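Local coordinates for phosphate ABC transporter, periplasmic phosphate-binding protein (Borrelia burgdorferi, PDB 4N13) that binds inorganic phosphate with micromolar affinity and serves as the solute-binding component of the PstSACB ABC transporter that imports phosphate, at residues P24-M29 with T240-F245; E105-I110 with H182-I187; G113-Q116 with Q120-G123. All coordinates share one frame; numbering follows the deposited sequence. Where two conformers were deposited one is given.

Contact 1. Residues P24-M29 with T240-F245; sequences PILDEM and TQFIDF
Phe242 and Phe245 reach from one helix to the same residue, Met29, of the other. The apolar contacts come first. Both rings meet Met29 at its CB: Phe242 brings up CZ, 4.0 Å from that carbon, and Phe245 brings up CE2 at the same 4.0 Å. In each phenylalanine CG stands opposite the backbone N (chi1 -172° in Phe242, 178° in Phe245), which sends the ring out from its own helix toward Met29. Met29 meets them with the base of its side chain; beyond CG the chain runs on extended and leads away from the two rings, and it packs on Val255 of helix 249-257. Leu26, one turn earlier, adds a methyl: CD1 lies at the edge of the Phe242 ring, near its plane, 4.1 Å from CE2.

This is helix-on-helix packing in one lobe of the periplasmic binding protein fold. The axes of the short segments come no closer than 11.9 Å, and their N-to-C directions make an angle of 115°, so side chains make most of the contact. Strand 40-45 contributes Val42 and Tyr44 against Phe242 and Leu26.

The second kind of contact is between ring and carbonyl. The Met29 oxygen comes near the plane of the Phe242 ring at its edge, with CE1 3.9 Å away. The same oxygen approaches Phe245 obliquely, 3.4 Å from CE2. Phe245 also meets the ring of Tyr33.

Contact 2. Residues E105-I110 with H182-I187; sequences ENLAKI and HSIGYI
Ile184 carries the strand side of this contact, its two branches each meeting a different residue of helix 104-111. It has the most surface buried here, and its CB points toward the helix. With CG1 opposite the backbone N (chi1 180°) and the chain extended beyond it, CD1 is carried out to a methyl of Leu107, 4.0 Å from that residue's CD1. The shorter branch, CG2, faces Ile110 and lies 4.1 Å from Ile110 CG2. One strand residue thus spans two helix residues three positions apart, which lie on the same face of the helix.

Ile110 comes second in buried surface. It also points toward the strand, and its CG2 methyl, opposite the backbone N, is the branch that does the touching; CG1 runs off to the flank, where it packs on the loop that follows the helix. Leu107 adds less. Its CB does not aim at the strand, but the side chain bends round so that CD1 closes on Ile184, and it packs on Phe91 of strand 80-93 as well.

Here helix 104-111 is laid against the sheet in the second lobe of the binding protein. Strand 183-188 pairs antiparallel with strand 80-93 and parallel with strand 129-133. The backbone of Ile184 bonds to Asn129 and Ile131, while its side chain also touches Thr93.

All three residues are buried, and the closest approaches between helix and strand are all between methyl groups. The two segments are therefore joined by close apolar packing, with nothing directional between them.

Contact 3. Residues G113-Q116 with Q120-G123; sequences GEIQ and QVGG
Gln120 lays its side chain alongside Ile115, the two running past each other in opposite directions, with the CB of Gln120 4.1 Å from Ile115 CG2. From CG on the glutamine is extended, which carries its amide along the isoleucine and on to the backbone beyond. There OE1 accepts the N-H of Gln116 at 2.7 Å. The donor sits nearly on the line of the carbonyl bond (C=O...N 163°), though the hydrogen bond is somewhat bent, its N-H...O angle 147°. The same oxygen lies 3.3 Å from Ile115 CA. A second backbone donor, the N-H of Asn117, also bonds to OE1, so the one side-chain oxygen holds two successive amides of the loop.

The loop connects helix 104-111 to strand 129-133. At its start Gly113 closes the helix in a Schellman motif, its positive phi turning the chain away from the axis. Gln116 folds back on this turn: its NE2 donates to the carbonyl oxygen of Gly113 at 2.9 Å, in the carbonyl plane and on a lone pair, and the acceptor lies close to the glutamine's own amide plane. OE1 of the same amide takes a bond from Lys127 NZ, so both of its polar ends are occupied.

Apolar packing comes from Val121, whose side chain crosses that of Ile115 at about a right angle and sets CG1 3.6 Å from Ile115 CD1. Ile115 is the buried residue of the group; its other neighbours include Asn106 and Ile110 of the preceding helix and Ile128, just ahead of the strand.

Contacts 2 and 3 are neighbours, with centres about 10 Å apart. Helix 104-111 links them: it supplies one side of contact 2 and also packs on Ile115 of contact 3; Lys109 O and Ile115 N, 2.9 Å apart, probably form a hydrogen bond. Contact 1 stands on the other side of the chain's centre, about 36 Å from contact 2 and 45 Å from contact 3, centre to centre. Along the sequence, 24-29 comes first and 240-245 last, enclosing contact 2, which in turn encloses contact 3. Contact 1 thus joins early and late parts of the chain in one lobe, while contacts 2 and 3 belong to the other, as expected of a two-lobed phosphate-binding protein.

Contact 1. Residues P24-M29 with T240-F245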
ATOM      1  N   PRO A  24      -4.966  12.699   6.340  0.82  9.11           N
ATOM      2  CA  PRO A  24      -4.165  13.653   7.128  0.82  9.49           C
ATOM      3  C   PRO A  24      -2.898  14.127   6.407  0.82  9.10           C
ATOM      4  O   PRO A  24      -2.398  15.194   6.738  0.82  9.50           O
ATOM      5  CB  PRO A  24      -3.874  12.890   8.424  0.82 11.00           C
ATOM      6  CG  PRO A  24      -4.030  11.459   8.075  0.82 10.37           C
ATOM      7  CD  PRO A  24      -5.081  11.390   7.010  0.82  9.73           C
ATOM      8  N   ILE A  25      -2.400  13.369   5.440  1.00  8.69           N
ATOM      9  CA  ILE A  25      -1.301  13.832   4.597  1.00  9.30           C
ATOM     10  C   ILE A  25      -1.771  14.969   3.720  1.00  8.33           C
ATOM     11  O   ILE A  25      -1.135  16.023   3.670  1.00  7.87           O
ATOM     12  CB  ILE A  25      -0.765  12.696   3.727  1.00 10.19           C
ATOM     13  CG1 ILE A  25      -0.064  11.679   4.645  1.00 12.01           C
ATOM     14  CG2 ILE A  25       0.207  13.222   2.665  1.00 10.94           C
ATOM     15  CD1 ILE A  25       0.269  10.361   3.995  1.00 14.94           C
ATOM     16  N   LEU A  26      -2.878  14.774   3.007  1.00  7.46           N
ATOM     17  CA  LEU A  26      -3.388  15.847   2.154  1.00  8.13           C
ATOM     18  C   LEU A  26      -3.726  17.081   2.994  1.00  7.42           C
ATOM     19  O   LEU A  26      -3.450  18.208   2.597  1.00  7.79           O
ATOM     20  CB  LEU A  26      -4.595  15.383   1.337  1.00  8.56           C
ATOM     21  CG  LEU A  26      -4.262  14.877  -0.070  1.00  8.71           C
ATOM     22  CD1 LEU A  26      -3.883  16.026  -1.004  1.00  9.67           C
ATOM     23  CD2 LEU A  26      -3.172  13.797  -0.058  1.00  9.23           C
ATOM     24  N   ASP A  27      -4.319  16.875   4.167  1.00  7.93           N
ATOM     25  CA  ASP A  27      -4.702  18.003   5.014  1.00  8.47           C
ATOM     26  C   ASP A  27      -3.489  18.797   5.458  1.00  8.62           C
ATOM     27  O   ASP A  27      -3.504  20.037   5.425  1.00  9.02           O
ATOM     28  CB  ASP A  27      -5.493  17.540   6.237  1.00 10.17           C
ATOM     29  CG  ASP A  27      -6.889  17.022   5.881  1.00 11.31           C
ATOM     30  OD1 ASP A  27      -7.324  17.221   4.727  1.00 12.38           O
ATOM     31  OD2 ASP A  27      -7.545  16.408   6.745  1.00 13.73           O
ATOM     32  N   GLU A  28      -2.431  18.096   5.860  1.00  8.75           N
ATOM     33  CA  GLU A  28      -1.224  18.818   6.249  1.00  7.92           C
ATOM     34  C   GLU A  28      -0.588  19.512   5.046  1.00  8.34           C
ATOM     35  O   GLU A  28      -0.067  20.626   5.156  1.00  8.86           O
ATOM     36  CB  GLU A  28      -0.225  17.899   6.941  1.00  9.19           C
ATOM     37  CG  GLU A  28       1.019  18.646   7.393  1.00  9.71           C
ATOM     38  CD  GLU A  28       1.950  17.849   8.256  1.00 10.43           C
ATOM     39  OE1 GLU A  28       1.578  16.738   8.690  1.00 12.34           O
ATOM     40  OE2 GLU A  28       3.061  18.356   8.503  1.00 13.14           O
ATOM     41  N   MET A  29      -0.595  18.848   3.893  1.00  7.48           N
ATOM     42  CA  MET A  29      -0.075  19.468   2.688  1.00  6.96           C
ATOM     43  C   MET A  29      -0.825  20.748   2.358  1.00  7.54           C
ATOM     44  O   MET A  29      -0.211  21.741   1.964  1.00  7.56           O
ATOM     45  CB  MET A  29      -0.127  18.529   1.499  1.00  7.30           C
ATOM     46  CG  MET A  29       0.852  17.398   1.498  1.00  7.85           C
ATOM     47  SD  MET A  29       0.572  16.283   0.131  1.00  9.39           S
ATOM     48  CE  MET A  29       2.053  15.293   0.210  1.00 10.37           C
ATOM     49  N   THR A 240      -1.180  22.826 -11.063  1.00  7.77           N
ATOM     50  CA  THR A 240       0.240  22.537 -11.236  1.00  8.29           C
ATOM     51  C   THR A 240       1.043  22.932 -10.005  1.00  6.99           C
ATOM     52  O   THR A 240       1.914  22.193  -9.556  1.00  7.05           O
ATOM     53  CB  THR A 240       0.747  23.293 -12.452  1.00 10.73           C
ATOM     54  OG1 THR A 240      -0.020  22.867 -13.570  1.00 12.61           O
ATOM     55  CG2 THR A 240       2.218  23.036 -12.706  1.00 11.06           C
ATOM     56  N   GLN A 241       0.751  24.089  -9.440  1.00  6.60           N
ATOM     57  CA  GLN A 241       1.460  24.529  -8.251  1.00  6.07           C
ATOM     58  C   GLN A 241       1.271  23.574  -7.077  1.00  6.34           C
ATOM     59  O   GLN A 241       2.214  23.246  -6.380  1.00  7.14           O
ATOM     60  CB  GLN A 241       0.965  25.902  -7.826  1.00  7.46           C
ATOM     61  CG  GLN A 241       1.398  27.051  -8.742  1.00  8.43           C
ATOM     62  CD  GLN A 241       0.747  28.364  -8.344  1.00  9.18           C
ATOM     63  OE1 GLN A 241      -0.440  28.409  -8.033  1.00 10.74           O
ATOM     64  NE2 GLN A 241       1.515  29.430  -8.350  1.00 10.61           N
ATOM     65  N   PHE A 242       0.047  23.160  -6.821  1.00  6.43           N
ATOM     66  CA  PHE A 242      -0.173  22.288  -5.676  1.00  6.13           C
ATOM     67  C   PHE A 242       0.491  20.924  -5.884  1.00  6.10           C
ATOM     68  O   PHE A 242       1.082  20.383  -4.966  1.00  6.82           O
ATOM     69  CB  PHE A 242      -1.660  22.122  -5.326  1.00  6.96           C
ATOM     70  CG  PHE A 242      -1.867  21.384  -4.041  1.00  6.39           C
ATOM     71  CD1 PHE A 242      -1.518  21.991  -2.850  1.00  7.98           C
ATOM     72  CD2 PHE A 242      -2.330  20.078  -4.003  1.00  6.51           C
ATOM     73  CE1 PHE A 242      -1.644  21.338  -1.664  1.00  8.64           C
ATOM     74  CE2 PHE A 242      -2.476  19.418  -2.796  1.00  7.18           C
ATOM     75  CZ  PHE A 242      -2.135  20.062  -1.631  1.00  7.72           C
ATOM     76  N   ILE A 243       0.385  20.365  -7.085  1.00  6.62           N
ATOM     77  CA  ILE A 243       1.030  19.094  -7.384  1.00  6.85           C
ATOM     78  C   ILE A 243       2.545  19.205  -7.221  1.00  7.07           C
ATOM     79  O   ILE A 243       3.187  18.298  -6.674  1.00  8.48           O
ATOM     80  CB  ILE A 243       0.634  18.605  -8.789  1.00  7.72           C
ATOM     81  CG1 ILE A 243      -0.866  18.313  -8.797  1.00  8.14           C
ATOM     82  CG2 ILE A 243       1.501  17.418  -9.198  1.00  8.08           C
ATOM     83  CD1 ILE A 243      -1.426  17.921 -10.137  1.00  9.77           C
ATOM     84  N   ASP A 244       3.108  20.320  -7.665  1.00  6.58           N
ATOM     85  CA  ASP A 244       4.535  20.570  -7.489  1.00  7.04           C
ATOM     86  C   ASP A 244       4.911  20.591  -6.008  1.00  7.79           C
ATOM     87  O   ASP A 244       5.962  20.076  -5.616  1.00  8.83           O
ATOM     88  CB  ASP A 244       4.907  21.887  -8.156  1.00  9.07           C
ATOM     89  CG  ASP A 244       6.348  22.256  -7.947  1.00 11.20           C
ATOM     90  OD1 ASP A 244       7.221  21.573  -8.509  1.00 13.61           O
ATOM     91  OD2 ASP A 244       6.602  23.226  -7.206  1.00 11.61           O
ATOM     92  N   PHE A 245       4.037  21.107  -5.152  1.00  6.80           N
ATOM     93  CA  PHE A 245       4.289  21.056  -3.713  1.00  6.26           C
ATOM     94  C   PHE A 245       4.208  19.625  -3.177  1.00  6.78           C
ATOM     95  O   PHE A 245       5.035  19.201  -2.367  1.00  7.16           O
ATOM     96  CB  PHE A 245       3.322  21.966  -2.953  1.00  7.32           C
ATOM     97  CG  PHE A 245       3.523  21.911  -1.462  1.00  7.54           C
ATOM     98  CD1 PHE A 245       4.577  22.594  -0.862  1.00  7.66           C
ATOM     99  CD2 PHE A 245       2.695  21.149  -0.663  1.00  9.21           C
ATOM    100  CE1 PHE A 245       4.780  22.526   0.500  1.00  9.08           C
ATOM    101  CE2 PHE A 245       2.907  21.078   0.702  1.00 10.74           C
ATOM    102  CZ  PHE A 245       3.951  21.773   1.282  1.00 10.67           C
TER

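Contact 2. Residues E105-I110 with H182-I187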
ATOM      1  N   GLU A 105       4.286 -15.821  -6.569  1.00  9.06           N
ATOM      2  CA  GLU A 105       3.409 -16.937  -6.872  1.00  9.38           C
ATOM      3  C   GLU A 105       3.270 -17.871  -5.671  1.00  8.80           C
ATOM      4  O   GLU A 105       2.156 -18.263  -5.297  1.00 10.02           O
ATOM      5  CB  GLU A 105       3.910 -17.717  -8.077  1.00 10.69           C
ATOM      6  CG  GLU A 105       2.938 -18.802  -8.522  1.00 13.32           C
ATOM      7  CD  GLU A 105       1.783 -18.308  -9.408  1.00 15.90           C
ATOM      8  OE1 GLU A 105       0.795 -19.056  -9.540  1.00 21.19           O
ATOM      9  OE2 GLU A 105       1.845 -17.191  -9.972  1.00 15.20           O
ATOM     10  N   ASN A 106       4.394 -18.246  -5.068  1.00  8.69           N
ATOM     11  CA  ASN A 106       4.330 -19.152  -3.936  1.00  8.71           C
ATOM     12  C   ASN A 106       3.724 -18.491  -2.707  1.00  8.63           C
ATOM     13  O   ASN A 106       2.996 -19.131  -1.936  1.00  9.22           O
ATOM     14  CB  ASN A 106       5.699 -19.755  -3.631  1.00  9.57           C
ATOM     15  CG  ASN A 106       6.069 -20.849  -4.601  1.00 11.80           C
ATOM     16  OD1 ASN A 106       5.199 -21.475  -5.187  1.00 14.87           O
ATOM     17  ND2 ASN A 106       7.349 -21.092  -4.765  1.00 14.22           N
ATOM     18  N   LEU A 107       4.004 -17.208  -2.529  1.00  8.64           N
ATOM     19  CA  LEU A 107       3.416 -16.471  -1.433  1.00  8.66           C
ATOM     20  C   LEU A 107       1.881 -16.455  -1.554  1.00  8.06           C
ATOM     21  O   LEU A 107       1.167 -16.683  -0.570  1.00  9.03           O
ATOM     22  CB  LEU A 107       3.997 -15.066  -1.424  1.00  9.44           C
ATOM     23  CG  LEU A 107       3.571 -14.160  -0.271  1.00 11.03           C
ATOM     24  CD1 LEU A 107       3.889 -14.748   1.083  1.00 10.95           C
ATOM     25  CD2 LEU A 107       4.281 -12.823  -0.411  1.00 11.62           C
ATOM     26  N   ALA A 108       1.383 -16.190  -2.755  1.00  8.57           N
ATOM     27  CA  ALA A 108      -0.055 -16.193  -2.987  1.00  8.84           C
ATOM     28  C   ALA A 108      -0.667 -17.558  -2.706  1.00  8.27           C
ATOM     29  O   ALA A 108      -1.777 -17.642  -2.197  1.00  9.11           O
ATOM     30  CB  ALA A 108      -0.354 -15.765  -4.394  1.00  9.46           C
ATOM     31  N   LYS A 109       0.052 -18.633  -3.012  1.00  8.19           N
ATOM     32  CA  LYS A 109      -0.432 -19.976  -2.743  1.00  8.75           C
ATOM     33  C   LYS A 109      -0.409 -20.301  -1.247  1.00  7.78           C
ATOM     34  O   LYS A 109      -1.209 -21.110  -0.783  1.00  9.68           O
ATOM     35  CB  LYS A 109       0.397 -20.986  -3.539  1.00  9.85           C
ATOM     36  CG  LYS A 109       0.088 -20.981  -5.029  1.00 11.02           C
ATOM     37  CD  LYS A 109       1.052 -21.887  -5.792  1.00 14.10           C
ATOM     38  CE  LYS A 109       0.717 -21.945  -7.260  1.00 15.95           C
ATOM     39  NZ  LYS A 109       1.622 -22.874  -7.977  1.00 18.26           N
ATOM     40  N   ILE A 110       0.486 -19.688  -0.465  1.00  8.24           N
ATOM     41  CA  ILE A 110       0.389 -19.820   1.006  1.00  8.12           C
ATOM     42  C   ILE A 110      -0.876 -19.086   1.468  1.00  8.24           C
ATOM     43  O   ILE A 110      -1.676 -19.598   2.261  1.00  9.50           O
ATOM     44  CB  ILE A 110       1.649 -19.274   1.724  1.00  8.44           C
ATOM     45  CG1 ILE A 110       2.850 -20.163   1.411  1.00 10.32           C
ATOM     46  CG2 ILE A 110       1.399 -19.143   3.214  1.00  9.09           C
ATOM     47  CD1 ILE A 110       4.170 -19.653   1.926  1.00 11.91           C
ATOM     48  N   HIS A 182       6.279 -21.688  13.331  1.00  8.03           N
ATOM     49  CA  HIS A 182       6.202 -21.871  11.887  1.00  8.68           C
ATOM     50  C   HIS A 182       5.169 -20.981  11.230  1.00  8.30           C
ATOM     51  O   HIS A 182       4.437 -21.417  10.345  1.00  8.64           O
ATOM     52  CB  HIS A 182       5.944 -23.339  11.582  1.00 12.96           C
ATOM     53  CG  HIS A 182       6.983 -24.245  12.164  1.00 16.86           C
ATOM     54  ND1 HIS A 182       6.709 -25.164  13.153  1.00 19.51           N
ATOM     55  CD2 HIS A 182       8.308 -24.360  11.900  1.00 21.60           C
ATOM     56  CE1 HIS A 182       7.816 -25.811  13.472  1.00 19.84           C
ATOM     57  NE2 HIS A 182       8.801 -25.344  12.725  1.00 22.22           N
ATOM     58  N   SER A 183       5.149 -19.711  11.632  1.00  6.67           N
ATOM     59  CA  SER A 183       4.102 -18.790  11.259  1.00  6.02           C
ATOM     60  C   SER A 183       4.583 -17.730  10.283  1.00  5.41           C
ATOM     61  O   SER A 183       5.774 -17.463  10.147  1.00  6.56           O
ATOM     62  CB  SER A 183       3.503 -18.145  12.508  1.00  6.61           C
ATOM     63  OG  SER A 183       4.453 -17.367  13.158  1.00  7.95           O
ATOM     64  N   ILE A 184       3.612 -17.148   9.590  1.00  5.78           N
ATOM     65  CA  ILE A 184       3.835 -16.085   8.623  1.00  5.09           C
ATOM     66  C   ILE A 184       2.647 -15.121   8.702  1.00  5.84           C
ATOM     67  O   ILE A 184       1.488 -15.549   8.760  1.00  6.36           O
ATOM     68  CB  ILE A 184       4.036 -16.627   7.172  1.00  6.67           C
ATOM     69  CG1 ILE A 184       4.260 -15.470   6.191  1.00  6.89           C
ATOM     70  CG2 ILE A 184       2.874 -17.526   6.720  1.00  7.19           C
ATOM     71  CD1 ILE A 184       4.694 -15.939   4.819  1.00  7.85           C
ATOM     72  N   GLY A 185       2.945 -13.827   8.670  1.00  5.55           N
ATOM     73  CA  GLY A 185       1.944 -12.776   8.634  1.00  5.81           C
ATOM     74  C   GLY A 185       2.424 -11.601   7.809  1.00  5.17           C
ATOM     75  O   GLY A 185       3.558 -11.609   7.315  1.00  6.26           O
ATOM     76  N   TYR A 186       1.584 -10.580   7.683  1.00  5.91           N
ATOM     77  CA  TYR A 186       1.959  -9.379   6.948  1.00  6.22           C
ATOM     78  C   TYR A 186       1.646  -8.127   7.726  1.00  6.64           C
ATOM     79  O   TYR A 186       0.659  -8.054   8.448  1.00  6.48           O
ATOM     80  CB  TYR A 186       1.297  -9.302   5.575  1.00  6.70           C
ATOM     81  CG  TYR A 186      -0.212  -9.453   5.534  1.00  6.72           C
ATOM     82  CD1 TYR A 186      -1.045  -8.352   5.709  1.00  7.52           C
ATOM     83  CD2 TYR A 186      -0.801 -10.680   5.306  1.00  6.50           C
ATOM     84  CE1 TYR A 186      -2.406  -8.480   5.660  1.00  7.65           C
ATOM     85  CE2 TYR A 186      -2.180 -10.808   5.258  1.00  6.88           C
ATOM     86  CZ  TYR A 186      -2.980  -9.694   5.438  1.00  7.78           C
ATOM     87  OH  TYR A 186      -4.353  -9.761   5.362  1.00  8.48           O
ATOM     88  N   ILE A 187       2.535  -7.150   7.591  1.00  5.72           N
ATOM     89  CA  ILE A 187       2.457  -5.874   8.293  1.00  5.66           C
ATOM     90  C   ILE A 187       2.870  -4.732   7.377  1.00  5.58           C
ATOM     91  O   ILE A 187       3.559  -4.942   6.390  1.00  6.23           O
ATOM     92  CB  ILE A 187       3.347  -5.859   9.581  1.00  7.04           C
ATOM     93  CG1 ILE A 187       4.816  -6.085   9.220  1.00  7.44           C
ATOM     94  CG2 ILE A 187       2.845  -6.860  10.601  1.00  7.49           C
ATOM     95  CD1 ILE A 187       5.771  -6.099  10.417  1.00  9.29           C
TER

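Contact 3. Residues G113-Q116 with Q120-G123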
ATOM      1  N   GLY A 113      -4.083 -20.961   0.645  1.00 10.34           N
ATOM      2  CA  GLY A 113      -4.213 -22.302   1.180  1.00 10.58           C
ATOM      3  C   GLY A 113      -3.773 -23.440   0.280  1.00 10.31           C
ATOM      4  O   GLY A 113      -3.890 -24.595   0.692  1.00 12.35           O
ATOM      5  N   GLU A 114      -3.312 -23.146  -0.932  1.00 10.48           N
ATOM      6  CA  GLU A 114      -2.784 -24.204  -1.796  1.00 12.13           C
ATOM      7  C   GLU A 114      -1.464 -24.766  -1.287  1.00 11.58           C
ATOM      8  O   GLU A 114      -1.115 -25.908  -1.590  1.00 14.93           O
ATOM      9  CB  GLU A 114      -2.617 -23.703  -3.229  1.00 12.79           C
ATOM     10  CG  GLU A 114      -3.936 -23.541  -3.941  1.00 13.67           C
ATOM     11  CD  GLU A 114      -3.788 -23.021  -5.364  1.00 16.29           C
ATOM     12  OE1 GLU A 114      -2.698 -23.170  -5.959  1.00 18.47           O
ATOM     13  OE2 GLU A 114      -4.783 -22.478  -5.885  1.00 17.29           O
ATOM     14  N   ILE A 115      -0.729 -23.969  -0.523  1.00 10.18           N
ATOM     15  CA  ILE A 115       0.496 -24.431   0.139  1.00  9.58           C
ATOM     16  C   ILE A 115       0.284 -24.315   1.638  1.00  9.73           C
ATOM     17  O   ILE A 115       0.028 -23.229   2.125  1.00 10.38           O
ATOM     18  CB  ILE A 115       1.739 -23.601  -0.291  1.00  9.93           C
ATOM     19  CG1 ILE A 115       2.067 -23.874  -1.751  1.00 12.43           C
ATOM     20  CG2 ILE A 115       2.924 -23.914   0.598  1.00 10.31           C
ATOM     21  CD1 ILE A 115       3.191 -22.999  -2.288  1.00 14.25           C
ATOM     22  N   GLN A 116       0.366 -25.429   2.358  1.00  9.79           N
ATOM     23  CA  GLN A 116       0.113 -25.433   3.806  1.00 10.78           C
ATOM     24  C   GLN A 116       1.195 -26.080   4.646  1.00 10.28           C
ATOM     25  O   GLN A 116       1.046 -26.198   5.865  1.00 10.85           O
ATOM     26  CB  GLN A 116      -1.239 -26.068   4.132  1.00 12.99           C
ATOM     27  CG  GLN A 116      -2.373 -25.246   3.608  1.00 13.93           C
ATOM     28  CD  GLN A 116      -3.713 -25.669   4.124  1.00 15.97           C
ATOM     29  OE1 GLN A 116      -3.828 -26.277   5.207  1.00 18.74           O
ATOM     30  NE2 GLN A 116      -4.756 -25.337   3.369  1.00 17.93           N
ATOM     31  N   GLN A 120       6.546 -28.026   1.174  1.00 12.70           N
ATOM     32  CA  GLN A 120       6.050 -27.992  -0.190  1.00 11.11           C
ATOM     33  C   GLN A 120       6.867 -27.048  -1.061  1.00 12.85           C
ATOM     34  O   GLN A 120       6.914 -27.233  -2.273  1.00 13.73           O
ATOM     35  CB  GLN A 120       4.576 -27.628  -0.199  1.00 10.85           C
ATOM     36  CG  GLN A 120       3.703 -28.675   0.482  1.00 12.42           C
ATOM     37  CD  GLN A 120       2.268 -28.262   0.488  1.00 12.10           C
ATOM     38  OE1 GLN A 120       1.903 -27.285   1.127  1.00 13.02           O
ATOM     39  NE2 GLN A 120       1.438 -28.991  -0.254  1.00 14.54           N
ATOM     40  N   VAL A 121       7.514 -26.069  -0.438  1.00 12.25           N
ATOM     41  CA  VAL A 121       8.434 -25.173  -1.132  1.00 16.59           C
ATOM     42  C   VAL A 121       9.896 -25.409  -0.700  1.00 17.49           C
ATOM     43  O   VAL A 121      10.748 -24.526  -0.851  1.00 20.19           O
ATOM     44  CB  VAL A 121       8.073 -23.686  -0.898  1.00 17.12           C
ATOM     45  CG1 VAL A 121       6.717 -23.388  -1.493  1.00 16.80           C
ATOM     46  CG2 VAL A 121       8.113 -23.323   0.569  1.00 17.60           C
ATOM     47  N   GLY A 122      10.197 -26.584  -0.152  1.00 17.89           N
ATOM     48  CA  GLY A 122      11.577 -26.954   0.134  1.00 20.07           C
ATOM     49  C   GLY A 122      12.027 -26.627   1.543  1.00 21.25           C
ATOM     50  O   GLY A 122      13.191 -26.834   1.893  1.00 23.31           O
ATOM     51  N   GLY A 123      11.112 -26.113   2.354  1.00 20.46           N
ATOM     52  CA  GLY A 123      11.425 -25.782   3.730  1.00 19.90           C
ATOM     53  C   GLY A 123      11.317 -26.989   4.643  1.00 19.44           C
ATOM     54  O   GLY A 123      11.195 -28.131   4.177  1.00 20.61           O
TER